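Local coordinates for protein nsp9 (Porcine coronavirus HKU15, PDB 5YM6) that binds nucleic acid, more tightly as a dimer, and probably serves viral RNA replication, at residues Ile38-Thr43 and Ser92-Met97. Numbering follows the deposited sequence.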
# COMPACT_ATOMS: atom_id res chain seq x y z
N ILE B 38 -6.43 -8.49 9.36
CA ILE B 38 -7.35 -7.40 9.64
C ILE B 38 -8.19 -7.12 8.38
O ILE B 38 -7.66 -7.08 7.28
CB ILE B 38 -6.61 -6.12 10.10
CG1 ILE B 38 -7.59 -4.94 10.22
CG2 ILE B 38 -5.48 -5.78 9.16
CD1 ILE B 38 -7.03 -3.74 11.02
N LEU B 39 -9.50 -6.98 8.54
CA LEU B 39 -10.35 -6.65 7.39
C LEU B 39 -10.16 -5.19 7.03
O LEU B 39 -10.42 -4.31 7.84
CB LEU B 39 -11.82 -6.95 7.70
CG LEU B 39 -12.79 -6.54 6.60
CD1 LEU B 39 -12.48 -7.36 5.38
CD2 LEU B 39 -14.24 -6.71 7.04
N VAL B 40 -9.72 -4.93 5.80
CA VAL B 40 -9.41 -3.56 5.37
C VAL B 40 -10.41 -2.97 4.39
O VAL B 40 -10.73 -1.78 4.46
CB VAL B 40 -8.00 -3.52 4.74
CG1 VAL B 40 -7.73 -2.15 4.10
CG2 VAL B 40 -6.97 -3.85 5.81
N ALA B 41 -10.92 -3.80 3.48
CA ALA B 41 -11.84 -3.31 2.44
C ALA B 41 -12.75 -4.39 1.90
O ALA B 41 -12.45 -5.59 2.03
CB ALA B 41 -11.04 -2.67 1.29
N ILE B 42 -13.85 -3.98 1.27
CA ILE B 42 -14.68 -4.91 0.52
C ILE B 42 -14.97 -4.32 -0.84
O ILE B 42 -14.92 -3.09 -1.01
CB ILE B 42 -15.99 -5.22 1.24
CG1 ILE B 42 -16.83 -3.95 1.42
CG2 ILE B 42 -15.69 -5.87 2.60
CD1 ILE B 42 -18.27 -4.21 1.79
N THR B 43 -15.24 -5.18 -1.82
CA THR B 43 -15.79 -4.73 -3.09
C THR B 43 -17.10 -5.44 -3.41
O THR B 43 -17.35 -6.56 -2.99
CB THR B 43 -14.82 -4.94 -4.27
OG1 THR B 43 -14.51 -6.34 -4.40
CG2 THR B 43 -13.54 -4.14 -4.06
N SER B 92 -3.93 4.44 6.88
CA SER B 92 -3.51 4.83 5.55
C SER B 92 -2.55 3.78 4.97
O SER B 92 -2.53 3.56 3.77
CB SER B 92 -2.85 6.21 5.56
OG SER B 92 -3.81 7.26 5.48
N LEU B 93 -1.76 3.13 5.84
CA LEU B 93 -0.81 2.11 5.37
C LEU B 93 -1.56 0.90 4.82
O LEU B 93 -1.17 0.30 3.82
CB LEU B 93 0.11 1.65 6.49
CG LEU B 93 1.30 0.76 6.10
CD1 LEU B 93 2.44 1.62 5.63
CD2 LEU B 93 1.76 -0.08 7.28
N ASN B 94 -2.65 0.55 5.48
CA ASN B 94 -3.42 -0.61 5.05
C ASN B 94 -4.21 -0.29 3.79
O ASN B 94 -4.41 -1.17 2.97
CB ASN B 94 -4.35 -1.10 6.16
CG ASN B 94 -3.62 -1.90 7.21
OD1 ASN B 94 -3.92 -1.81 8.41
ND2 ASN B 94 -2.62 -2.68 6.79
N ARG B 95 -4.66 0.95 3.66
CA ARG B 95 -5.33 1.39 2.44
C ARG B 95 -4.36 1.25 1.27
O ARG B 95 -4.73 0.75 0.20
CB ARG B 95 -5.83 2.83 2.56
CG ARG B 95 -6.99 2.99 3.57
CD ARG B 95 -7.18 4.43 4.04
NE ARG B 95 -7.72 5.31 3.00
CZ ARG B 95 -9.02 5.60 2.87
NH1 ARG B 95 -9.41 6.41 1.89
NH2 ARG B 95 -9.92 5.09 3.70
N GLY B 96 -3.11 1.66 1.48
CA GLY B 96 -2.10 1.53 0.44
C GLY B 96 -1.89 0.09 0.01
O GLY B 96 -1.75 -0.19 -1.17
N MET B 97 -1.83 -0.81 0.98
CA MET B 97 -1.69 -2.24 0.68
C MET B 97 -2.79 -2.74 -0.28
O MET B 97 -2.52 -3.44 -1.26
CB MET B 97 -1.73 -3.06 1.97
CG MET B 97 -0.49 -2.98 2.84
SD MET B 97 0.92 -3.81 2.10
CE MET B 97 0.37 -5.52 2.05
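Val40 meets the C-terminal helix from a beta bulge, and most of the contact rests on this one valine and Asn94. Val40 and Ala41 both hydrogen-bond through their backbones to Phe29 on strand 23-33, as in a classic beta bulge. The backbone of Val40 turns to psi -38°, unlike its extended neighbours. Its CB is directed at the helix, and both methyls reach Asn94 in the first turn. CG1 sits anti to the backbone N (chi1 172°) and ends 3.6 Å from the backbone O of Asn94. CG2 of Val40 lies 3.8 Å from CB of Asn94 and 4.1 Å from its CG. The two side chains cross at about a right angle. The contact is van der Waals, with CG2 against CB and CG1 against the carbonyl oxygen of Asn94. No hydrogen bond crosses it. Ile38 adds a looser touch two residues earlier, on the same face of the strand: its CG2 is 4.3 Å from OD1 of Asn94. Arg95 barely joins in, with its backbone N 4.4 Å from CG1 of Val40.

The fold is that of coronavirus nsp9, a small antiparallel beta-barrel-like fold with one C-terminal helix. Here strand 36-44 meets the start of helix 92-105. The short axes pass 8.5 Å apart at -50°. Val31 of strand 23-33 touches both Val40 and Asn94, and Val98, further along the helix, packs on Val40 and Ala41. The backbone N of Asn94 is hydrogen-bonded to OG of Ser91, just before the helix. The same helical turn also packs on the second subunit. Leu93 touches Arg95 of that subunit, and Met97 touches its Gly96.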